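Local coordinates for 3-oxoacyl-[acyl-carrier-protein] reductase (Sinorhizobium meliloti, PDB 3U9L) that is probably an NADPH-dependent reductase of 3-oxoacyl groups carried on acyl carrier protein, and belongs to the short-chain dehydrogenase/reductase family, at residues A[154-159]-A[218-223]; A[97-100]-A[105-108]; A[141-146]-A[169-174]; A[151-154]-A[160-163]. All coordinates share one frame; numbering follows the deposited sequence.

In the fold
From the N terminus, contact 2 comes first and closes a tight loop between strand 90-93 and helix 108-136. Contact 3 opens next, on strand 139-144, and closes on helix 158-179, which it packs against the central parallel sheet. Nested inside that loop is contact 4, in which the chain leading to helix 158-179 folds back on the helix's first turns. Contact 1 starts from the same stretch, shares Pro-154 with contact 4, and crosses contact 3, since its second segment lies far beyond, between helices 209-217 and 223-233. Contacts 1 and 2 touch through Leu-157 and Pro-159, and all four contacts lie within reach of the second subunit.

Contact 1: A[154-159]-A[218-223]; sequences PPYLAP and GPNAGL
Tyr-156 carries this contact, reaching from 154-159 into the turns of 218-223. The chain arrives through Pro-154 and Pro-155, and at Tyr-156 it takes up a left-handed backbone conformation (phi 79°) that directs the side chain to the other segment. There Asn-220 ND2 donates a bent hydrogen bond to Tyr-156 OH (3.1 Å, 142° at the hydrogen), the hydroxyl being tilted from the amide plane. The same ND2 has its stronger partner in the backbone carbonyl of Glu-177 of the second subunit, so the phenol sits beside a subunit bridge. A water in the plane of the ring, 2.8 Å from Tyr-156 OH, gives a hydrogen bond to Asn-220 O, 3.0 Å away, a carbonyl that also closes the type II turn onto Leu-223 N. Obliquely to the ring, Leu-223 brings its CD2 methyl to 3.9 Å from Tyr-156 CE1, its CG lying anti to the backbone N (chi1 179°). A phenylalanine in place of Tyr-156 would lack the hydroxyl and would probably leave the water less firmly held and the Asn-220 amide dependent on its bond to the second subunit. Leu-157, next along the chain, is the N-cap of helix 158-179. Tyr-215 of helix 209-217 and Ile-227 of helix 223-233 both pack on Tyr-156, which thus joins the start of helix 158-179 to the connection between those two helices.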
loop_
_atom_site.group_PDB
_atom_site.type_symbol
_atom_site.label_atom_id
_atom_site.label_comp_id
_atom_site.label_asym_id
_atom_site.label_seq_id
_atom_site.Cartn_x
_atom_site.Cartn_y
_atom_site.Cartn_z
ATOM N N PRO A 154 -3.148 9.559 -11.866
ATOM C CA PRO A 154 -4.328 9.230 -12.702
ATOM C C PRO A 154 -5.165 8.088 -12.078
ATOM O O PRO A 154 -4.666 7.264 -11.327
ATOM C CB PRO A 154 -3.708 8.743 -14.025
ATOM C CG PRO A 154 -2.277 8.203 -13.597
ATOM C CD PRO A 154 -1.886 8.987 -12.353
ATOM N N PRO A 155 -6.452 8.026 -12.418
ATOM C CA PRO A 155 -7.235 6.844 -12.072
ATOM C C PRO A 155 -6.815 5.661 -12.966
ATOM O O PRO A 155 -6.034 5.862 -13.894
ATOM C CB PRO A 155 -8.682 7.284 -12.413
ATOM C CG PRO A 155 -8.615 8.774 -12.573
ATOM C CD PRO A 155 -7.251 9.085 -13.040
ATOM N N TYR A 156 -7.364 4.478 -12.747
ATOM C CA TYR A 156 -7.193 3.347 -13.675
ATOM C C TYR A 156 -5.898 2.609 -13.580
ATOM O O TYR A 156 -5.564 1.865 -14.513
ATOM C CB TYR A 156 -7.473 3.705 -15.180
ATOM C CG TYR A 156 -8.952 3.643 -15.541
ATOM C CD1 TYR A 156 -9.914 3.982 -14.603
ATOM C CD2 TYR A 156 -9.389 3.310 -16.843
ATOM C CE1 TYR A 156 -11.297 3.955 -14.915
ATOM C CE2 TYR A 156 -10.799 3.283 -17.173
ATOM C CZ TYR A 156 -11.727 3.600 -16.192
ATOM O OH TYR A 156 -13.084 3.597 -16.411
ATOM N N LEU A 157 -5.167 2.782 -12.476
ATOM C CA LEU A 157 -4.006 1.911 -12.221
ATOM C C LEU A 157 -4.046 1.357 -10.778
ATOM O O LEU A 157 -3.000 1.074 -10.211
ATOM C CB LEU A 157 -2.672 2.635 -12.472
ATOM C CG LEU A 157 -2.333 3.001 -13.932
ATOM C CD1 LEU A 157 -2.915 4.350 -14.243
ATOM C CD2 LEU A 157 -0.786 2.962 -14.184
ATOM N N ALA A 158 -5.236 1.166 -10.216
ATOM C CA ALA A 158 -5.351 0.859 -8.768
ATOM C C ALA A 158 -4.509 -0.305 -8.269
ATOM O O ALA A 158 -3.807 -0.158 -7.296
ATOM C CB ALA A 158 -6.797 0.761 -8.277
ATOM N N PRO A 159 -4.553 -1.475 -8.934
ATOM C CA PRO A 159 -3.755 -2.568 -8.346
ATOM C C PRO A 159 -2.247 -2.272 -8.304
ATOM O O PRO A 159 -1.525 -2.802 -7.460
ATOM C CB PRO A 159 -3.980 -3.739 -9.318
ATOM C CG PRO A 159 -5.180 -3.347 -10.176
ATOM C CD PRO A 159 -5.098 -1.835 -10.262
ATOM N N GLY A 218 -20.887 2.553 -20.248
ATOM C CA GLY A 218 -21.645 3.391 -19.309
ATOM C C GLY A 218 -21.049 4.786 -19.188
ATOM O O GLY A 218 -20.422 5.263 -20.101
ATOM N N PRO A 219 -21.225 5.439 -18.025
ATOM C CA PRO A 219 -20.827 6.832 -17.771
ATOM C C PRO A 219 -19.314 7.037 -17.868
ATOM O O PRO A 219 -18.919 8.183 -17.945
ATOM C CB PRO A 219 -21.240 7.056 -16.286
ATOM C CG PRO A 219 -22.199 5.964 -15.969
ATOM C CD PRO A 219 -21.851 4.795 -16.841
ATOM N N ASN A 220 -18.505 5.971 -17.786
ATOM C CA ASN A 220 -17.049 6.103 -17.927
ATOM C C ASN A 220 -16.594 5.810 -19.366
ATOM O O ASN A 220 -15.431 5.504 -19.595
ATOM C CB ASN A 220 -16.293 5.131 -16.993
ATOM C CG ASN A 220 -16.217 5.617 -15.542
ATOM O OD1 ASN A 220 -16.853 6.592 -15.132
ATOM N ND2 ASN A 220 -15.419 4.920 -14.763
ATOM N N ALA A 221 -17.514 5.867 -20.327
ATOM C CA ALA A 221 -17.170 5.687 -21.740
ATOM C C ALA A 221 -16.009 6.627 -22.131
ATOM O O ALA A 221 -16.077 7.816 -21.861
ATOM C CB ALA A 221 -18.443 5.942 -22.632
ATOM N N GLY A 222 -14.940 6.091 -22.727
ATOM C CA GLY A 222 -13.854 6.955 -23.177
ATOM C C GLY A 222 -12.845 7.405 -22.085
ATOM O O GLY A 222 -11.838 8.078 -22.387
ATOM N N LEU A 223 -13.102 7.069 -20.826
ATOM C CA LEU A 223 -12.283 7.598 -19.728
ATOM C C LEU A 223 -10.857 7.062 -19.765
ATOM O O LEU A 223 -9.903 7.810 -19.546
ATOM C CB LEU A 223 -12.943 7.316 -18.355
ATOM C CG LEU A 223 -12.152 7.803 -17.129
ATOM C CD1 LEU A 223 -11.940 9.291 -17.211
ATOM C CD2 LEU A 223 -12.872 7.407 -15.787
HETATM O O HOH W 1 -13.879 3.041 -19.077
#

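Contact 2: A[97-100]-A[105-108]; sequences HMVF and AFTP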
loop_
_atom_site.group_PDB
_atom_site.type_symbol
_atom_site.label_atom_id
_atom_site.label_comp_id
_atom_site.label_asym_id
_atom_site.label_seq_id
_atom_site.Cartn_x
_atom_site.Cartn_y
_atom_site.Cartn_z
ATOM N N HIS A 97 6.024 -3.862 -12.023
ATOM C CA HIS A 97 5.153 -4.192 -13.174
ATOM C C HIS A 97 3.818 -3.527 -12.917
ATOM O O HIS A 97 3.299 -3.654 -11.788
ATOM C CB HIS A 97 4.895 -5.715 -13.287
ATOM C CG HIS A 97 3.895 -6.091 -14.348
ATOM N ND1 HIS A 97 2.708 -6.751 -14.068
ATOM C CD2 HIS A 97 3.897 -5.891 -15.695
ATOM C CE1 HIS A 97 2.021 -6.934 -15.188
ATOM N NE2 HIS A 97 2.727 -6.421 -16.189
HETATM N N MSE A 98 3.304 -2.836 -13.942
HETATM C CA MSE A 98 2.082 -2.073 -13.837
HETATM C C MSE A 98 0.902 -2.549 -14.743
HETATM O O MSE A 98 1.085 -3.432 -15.592
HETATM C CB MSE A 98 2.400 -0.589 -14.058
HETATM C CG MSE A 98 2.330 -0.020 -15.441
HETATM SE SE MSE A 98 3.334 1.738 -15.170
HETATM C CE MSE A 98 2.138 3.003 -16.149
ATOM N N VAL A 99 -0.286 -1.971 -14.528
ATOM C CA VAL A 99 -1.507 -2.373 -15.249
ATOM C C VAL A 99 -2.400 -1.164 -15.411
ATOM O O VAL A 99 -2.230 -0.171 -14.691
ATOM C CB VAL A 99 -2.304 -3.454 -14.505
ATOM C CG1 VAL A 99 -1.465 -4.729 -14.282
ATOM C CG2 VAL A 99 -2.780 -2.925 -13.188
ATOM N N PHE A 100 -3.374 -1.265 -16.308
ATOM C CA PHE A 100 -4.269 -0.153 -16.579
ATOM C C PHE A 100 -5.690 -0.633 -16.810
ATOM O O PHE A 100 -5.915 -1.560 -17.589
ATOM C CB PHE A 100 -3.830 0.596 -17.855
ATOM C CG PHE A 100 -4.574 1.892 -18.082
ATOM C CD1 PHE A 100 -4.151 3.064 -17.457
ATOM C CD2 PHE A 100 -5.660 1.965 -18.958
ATOM C CE1 PHE A 100 -4.794 4.284 -17.665
ATOM C CE2 PHE A 100 -6.324 3.191 -19.173
ATOM C CZ PHE A 100 -5.877 4.347 -18.543
ATOM N N ALA A 105 -12.780 -4.060 -12.483
ATOM C CA ALA A 105 -12.658 -5.102 -13.515
ATOM C C ALA A 105 -11.452 -6.004 -13.306
ATOM O O ALA A 105 -11.304 -7.052 -13.961
ATOM C CB ALA A 105 -12.634 -4.465 -14.965
ATOM N N PHE A 106 -10.550 -5.584 -12.431
ATOM C CA PHE A 106 -9.428 -6.424 -11.991
ATOM C C PHE A 106 -9.901 -7.396 -10.936
ATOM O O PHE A 106 -10.589 -7.000 -9.996
ATOM C CB PHE A 106 -8.280 -5.561 -11.418
ATOM C CG PHE A 106 -7.476 -4.846 -12.464
ATOM C CD1 PHE A 106 -6.511 -5.524 -13.204
ATOM C CD2 PHE A 106 -7.696 -3.510 -12.719
ATOM C CE1 PHE A 106 -5.768 -4.851 -14.215
ATOM C CE2 PHE A 106 -6.968 -2.839 -13.675
ATOM C CZ PHE A 106 -5.998 -3.504 -14.436
ATOM N N THR A 107 -9.527 -8.669 -11.063
ATOM C CA THR A 107 -9.968 -9.635 -10.084
ATOM C C THR A 107 -9.116 -9.579 -8.786
ATOM O O THR A 107 -8.008 -9.026 -8.799
ATOM C CB THR A 107 -9.904 -11.030 -10.669
ATOM O OG1 THR A 107 -8.549 -11.355 -10.926
ATOM C CG2 THR A 107 -10.668 -11.081 -11.993
ATOM N N PRO A 108 -9.638 -10.146 -7.704
ATOM C CA PRO A 108 -8.915 -10.182 -6.429
ATOM C C PRO A 108 -7.539 -10.816 -6.597
ATOM O O PRO A 108 -6.573 -10.370 -5.979
ATOM C CB PRO A 108 -9.800 -11.071 -5.554
ATOM C CG PRO A 108 -11.169 -10.884 -6.105
ATOM C CD PRO A 108 -10.996 -10.708 -7.586
#
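Phe-100 and Phe-106 are the residues whose CA atoms come nearest, 9.3 Å apart, so the two segments of this tight loop share no backbone hydrogen bonds and meet through side chains. Phe-106 spans the gap. Its CG stands anti to the carbonyl carbon (chi1 -75°), and the far end of the ring, CE1 and CZ, is laid against Val-99. The valine receives it with one branch: CG2 comes to 3.5 Å from Phe-106 CZ, and the branching carbon Val-99 CB lies 3.7 Å from Phe-106 CE1. The two side chains run past each other in opposite directions, and the methyl approaches the ring obliquely. Val-99 CG2 is the branch held between the backbone N and the carbonyl carbon (chi1 -59°), which places this methyl, and not CG1, at the aromatic tip.

Phe-100 takes part with its backbone, since its own CB points away from 105-108. Phe-100 O is 3.7 Å from Phe-106 CZ, a van der Waals approach to the same ring carbon that meets the valine. The end of the Phe-106 ring is therefore lodged between a valine side chain and the following carbonyl. Pro-159, near the start of helix 158-179, packs on both Val-99 and Phe-106, while Leu-114 and Phe-111 of helix 108-136 cover Val-99 and Phe-106 respectively. Just past the aromatic residue, Thr-107 N-caps helix 108-136, and Phe-106 O accepts a hydrogen bond from Gln-123 of the second subunit. The loop after strand 90-93 is thus folded over the beginnings of these two helices.

Contact 3: A[141-146]-A[169-174]; sequences LIWISS and AIAVQY
Ala-171 sets its methyl group on the broad face of the Trp-143 indole, the central fit between strand 141-144 and helix 169-174. The methyl is a small bump pressed on a flat plate: Ala-171 CB stands 3.5 Å from the centroid of the five-membered ring, only 10° off its normal, a CH-pi contact. With so short a side chain the helix comes close, and Ala-171 CA itself lies 3.7 Å from Trp-143 CE2. The indole's benzo end fits beside the alanine, in the shallow recess formed by the Ile-170 and Tyr-174 side chains. Ile-170 CG2, the branch anti to the backbone N, comes to 3.9 Å from Trp-143 CH2, and Tyr-174 CD2 lies equally near CZ2 of the indole, both side chains crossing the tryptophan at about a right angle. Trp-143 NE1 donates to a water 2.8 Å away, which in turn donates to Ala-171 O, so the water satisfies the buried indole N-H and ties it to the helix backbone. An alanine in place of Trp-143 would probably open a gap beneath Ala-171 and leave Ile-170 and Tyr-174 without the ring they pack on. Strand and helix run nearly antiparallel (166°) with axes 9.8 Å apart, as expected for a strand and the helix that follows it in the beta-alpha-beta crossover 139-144, 158-179, 183-190 of this Rossmann-type SDR fold.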
loop_
_atom_site.group_PDB
_atom_site.type_symbol
_atom_site.label_atom_id
_atom_site.label_comp_id
_atom_site.label_asym_id
_atom_site.label_seq_id
_atom_site.Cartn_x
_atom_site.Cartn_y
_atom_site.Cartn_z
ATOM N N LEU A 141 20.266 0.053 1.434
ATOM C CA LEU A 141 19.104 -0.353 0.664
ATOM C C LEU A 141 18.615 0.852 -0.094
ATOM O O LEU A 141 18.413 1.954 0.485
ATOM C CB LEU A 141 17.952 -0.838 1.578
ATOM C CG LEU A 141 17.838 -2.325 1.833
ATOM C CD1 LEU A 141 19.250 -2.750 2.376
ATOM C CD2 LEU A 141 16.776 -2.587 2.848
ATOM N N ILE A 142 18.394 0.653 -1.384
ATOM C CA ILE A 142 17.770 1.690 -2.189
ATOM C C ILE A 142 16.492 1.096 -2.741
ATOM O O ILE A 142 16.496 0.012 -3.346
ATOM C CB ILE A 142 18.732 2.139 -3.368
ATOM C CG1 ILE A 142 20.064 2.669 -2.824
ATOM C CG2 ILE A 142 18.079 3.152 -4.279
ATOM C CD1 ILE A 142 21.016 3.169 -3.903
ATOM N N TRP A 143 15.383 1.807 -2.578
ATOM C CA TRP A 143 14.119 1.308 -3.102
ATOM C C TRP A 143 13.707 2.247 -4.218
ATOM O O TRP A 143 13.833 3.473 -4.080
ATOM C CB TRP A 143 13.068 1.362 -1.979
ATOM C CG TRP A 143 13.390 0.543 -0.734
ATOM C CD1 TRP A 143 14.336 0.839 0.245
ATOM C CD2 TRP A 143 12.747 -0.664 -0.319
ATOM N NE1 TRP A 143 14.301 -0.136 1.259
ATOM C CE2 TRP A 143 13.331 -1.051 0.939
ATOM C CE3 TRP A 143 11.723 -1.455 -0.863
ATOM C CZ2 TRP A 143 12.923 -2.202 1.617
ATOM C CZ3 TRP A 143 11.298 -2.555 -0.166
ATOM C CH2 TRP A 143 11.906 -2.936 1.042
ATOM N N ILE A 144 13.215 1.711 -5.322
ATOM C CA ILE A 144 12.637 2.573 -6.372
ATOM C C ILE A 144 11.184 2.607 -6.096
ATOM O O ILE A 144 10.467 1.603 -6.251
ATOM C CB ILE A 144 12.865 2.045 -7.807
ATOM C CG1 ILE A 144 14.314 1.653 -8.017
ATOM C CG2 ILE A 144 12.309 3.064 -8.876
ATOM C CD1 ILE A 144 15.275 2.735 -7.697
ATOM N N SER A 145 10.722 3.757 -5.647
ATOM C CA SER A 145 9.376 3.877 -5.211
ATOM C C SER A 145 8.658 4.514 -6.410
ATOM O O SER A 145 9.022 4.230 -7.556
ATOM C CB SER A 145 9.333 4.796 -4.001
ATOM O OG SER A 145 8.051 4.879 -3.452
ATOM N N SER A 146 7.689 5.389 -6.137
ATOM C CA SER A 146 6.866 5.964 -7.185
ATOM C C SER A 146 6.250 7.279 -6.713
ATOM O O SER A 146 5.687 7.349 -5.633
ATOM C CB SER A 146 5.755 4.951 -7.514
ATOM O OG SER A 146 4.876 5.443 -8.475
ATOM N N ALA A 169 5.619 2.152 2.097
ATOM C CA ALA A 169 5.344 2.021 3.525
ATOM C C ALA A 169 6.318 1.020 4.148
ATOM O O ALA A 169 6.824 1.232 5.225
ATOM C CB ALA A 169 3.895 1.585 3.763
ATOM N N ILE A 170 6.575 -0.061 3.435
ATOM C CA ILE A 170 7.517 -1.090 3.874
ATOM C C ILE A 170 8.943 -0.573 3.869
ATOM O O ILE A 170 9.705 -0.836 4.815
ATOM C CB ILE A 170 7.430 -2.340 2.996
ATOM C CG1 ILE A 170 6.065 -2.993 3.252
ATOM C CG2 ILE A 170 8.695 -3.334 3.275
ATOM C CD1 ILE A 170 5.617 -3.985 2.255
ATOM N N ALA A 171 9.312 0.187 2.873
ATOM C CA ALA A 171 10.684 0.710 2.814
ATOM C C ALA A 171 10.978 1.563 4.047
ATOM O O ALA A 171 12.082 1.572 4.603
ATOM C CB ALA A 171 10.863 1.560 1.541
ATOM N N VAL A 172 9.971 2.323 4.436
ATOM C CA VAL A 172 10.105 3.259 5.541
ATOM C C VAL A 172 10.284 2.515 6.845
ATOM O O VAL A 172 11.127 2.858 7.620
ATOM C CB VAL A 172 8.894 4.252 5.521
ATOM C CG1 VAL A 172 8.778 5.080 6.826
ATOM C CG2 VAL A 172 9.131 5.175 4.330
ATOM N N GLN A 173 9.516 1.453 7.027
ATOM C CA GLN A 173 9.606 0.622 8.186
ATOM C C GLN A 173 10.973 -0.034 8.340
ATOM O O GLN A 173 11.570 0.009 9.440
ATOM C CB GLN A 173 8.470 -0.427 8.157
ATOM C CG GLN A 173 7.023 0.154 8.253
ATOM C CD GLN A 173 6.668 0.455 9.676
ATOM O OE1 GLN A 173 6.330 -0.476 10.498
ATOM N NE2 GLN A 173 6.765 1.734 10.033
ATOM N N TYR A 174 11.502 -0.595 7.252
ATOM C CA TYR A 174 12.819 -1.231 7.282
ATOM C C TYR A 174 13.899 -0.214 7.597
ATOM O O TYR A 174 14.844 -0.518 8.323
ATOM C CB TYR A 174 13.122 -1.875 5.933
ATOM C CG TYR A 174 12.709 -3.332 5.820
ATOM C CD1 TYR A 174 13.442 -4.341 6.469
ATOM C CD2 TYR A 174 11.666 -3.712 5.010
ATOM C CE1 TYR A 174 13.114 -5.692 6.335
ATOM C CE2 TYR A 174 11.314 -5.088 4.871
ATOM C CZ TYR A 174 12.043 -6.067 5.551
ATOM O OH TYR A 174 11.736 -7.418 5.415
HETATM O O HOH W 2 14.775 0.312 3.989
#

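Contact 4: A[151-154]-A[160-163]; sequences GGTP and YFAA
Phe-161 projects from the first turns of helix 158-179 and meets Thr-153 and Pro-154 with the CE2-CZ end of its ring. Its CG lies anti to the carbonyl carbon (chi1 -73°), and a second torsion near zero (chi2 -11°) brings the CA-CB bond close to the ring plane, so that CD2 and CE2 lie on the side turned from CA and lead into the loop. CE2 is the atom on which the contact converges. Pro-154 O comes to it at the ring edge, near the plane, 3.2 Å from Phe-161 CE2, where the weakly positive rim of an aromatic ring faces a carbonyl oxygen. The same oxygen accepts a hydrogen bond from Gln-173 of the second subunit.

The pyrrolidine of Pro-154 crosses the phenyl group at about a right angle. Its CD lies 3.7 Å from both Phe-161 CE2 and CZ, and its CG sits in the plane of the aromatic ring, at the edge, 3.9 Å from Phe-161 CZ. Thr-153 and Phe-161 extend toward each other from opposite directions, and Thr-153 CB meets the ring obliquely, 3.6 Å from Phe-161 CE2, while the CG2 methyl lies a little farther from the same atom. Apart from the carbonyl at the rim the contact is apolar packing gathered on CE2, and no hydrogen bond links the two segments.

Next to Phe-161, Tyr-160 is the tyrosine of the Tyr-x-x-x-Lys pattern of the SDR family. Gln-173 of the second subunit packs on Thr-153 and Phe-161, while Ile-227 and Phe-231 of helix 223-233 cover Pro-154, so the loop after strand 139-144 runs between that helix and the opening turns of helix 158-179.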
loop_
_atom_site.group_PDB
_atom_site.type_symbol
_atom_site.label_atom_id
_atom_site.label_comp_id
_atom_site.label_asym_id
_atom_site.label_seq_id
_atom_site.Cartn_x
_atom_site.Cartn_y
_atom_site.Cartn_z
ATOM N N GLY A 151 1.784 11.870 -4.670
ATOM C CA GLY A 151 1.636 12.991 -5.561
ATOM C C GLY A 151 0.317 12.837 -6.328
ATOM O O GLY A 151 -0.453 11.881 -6.117
ATOM N N GLY A 152 0.066 13.772 -7.230
ATOM C CA GLY A 152 -1.150 13.738 -8.033
ATOM C C GLY A 152 -1.077 12.530 -8.942
ATOM O O GLY A 152 -0.027 12.247 -9.522
ATOM N N THR A 153 -2.172 11.796 -9.111
ATOM C CA THR A 153 -2.089 10.556 -9.899
ATOM C C THR A 153 -3.299 10.387 -10.835
ATOM O O THR A 153 -4.360 11.001 -10.655
ATOM C CB THR A 153 -2.126 9.302 -8.968
ATOM O OG1 THR A 153 -3.269 9.441 -8.136
ATOM C CG2 THR A 153 -0.953 9.171 -8.066
ATOM N N PRO A 154 -3.148 9.559 -11.866
ATOM C CA PRO A 154 -4.328 9.230 -12.702
ATOM C C PRO A 154 -5.165 8.088 -12.078
ATOM O O PRO A 154 -4.666 7.264 -11.327
ATOM C CB PRO A 154 -3.708 8.743 -14.025
ATOM C CG PRO A 154 -2.277 8.203 -13.597
ATOM C CD PRO A 154 -1.886 8.987 -12.353
ATOM N N TYR A 160 -1.775 -1.480 -9.252
ATOM C CA TYR A 160 -0.399 -1.066 -9.325
ATOM C C TYR A 160 -0.048 -0.007 -8.262
ATOM O O TYR A 160 0.894 -0.182 -7.504
ATOM C CB TYR A 160 -0.067 -0.539 -10.732
ATOM C CG TYR A 160 1.311 0.042 -10.813
ATOM C CD1 TYR A 160 2.448 -0.758 -10.600
ATOM C CD2 TYR A 160 1.496 1.389 -11.048
ATOM C CE1 TYR A 160 3.721 -0.230 -10.644
ATOM C CE2 TYR A 160 2.751 1.928 -11.116
ATOM C CZ TYR A 160 3.869 1.120 -10.903
ATOM O OH TYR A 160 5.129 1.698 -10.955
ATOM N N PHE A 161 -0.773 1.096 -8.251
ATOM C CA PHE A 161 -0.591 2.156 -7.271
ATOM C C PHE A 161 -0.747 1.621 -5.835
ATOM O O PHE A 161 -0.044 2.064 -4.978
ATOM C CB PHE A 161 -1.590 3.302 -7.509
ATOM C CG PHE A 161 -1.278 4.169 -8.754
ATOM C CD1 PHE A 161 -0.085 4.040 -9.417
ATOM C CD2 PHE A 161 -2.187 5.140 -9.186
ATOM C CE1 PHE A 161 0.219 4.846 -10.531
ATOM C CE2 PHE A 161 -1.898 5.956 -10.301
ATOM C CZ PHE A 161 -0.688 5.811 -10.951
ATOM N N ALA A 162 -1.717 0.726 -5.581
ATOM C CA ALA A 162 -1.829 0.074 -4.275
ATOM C C ALA A 162 -0.514 -0.629 -3.895
ATOM O O ALA A 162 0.010 -0.492 -2.777
ATOM C CB ALA A 162 -2.943 -0.964 -4.323
ATOM N N ALA A 163 -0.016 -1.465 -4.790
ATOM C CA ALA A 163 1.192 -2.216 -4.500
ATOM C C ALA A 163 2.359 -1.274 -4.260
ATOM O O ALA A 163 3.155 -1.500 -3.367
ATOM C CB ALA A 163 1.498 -3.197 -5.580
#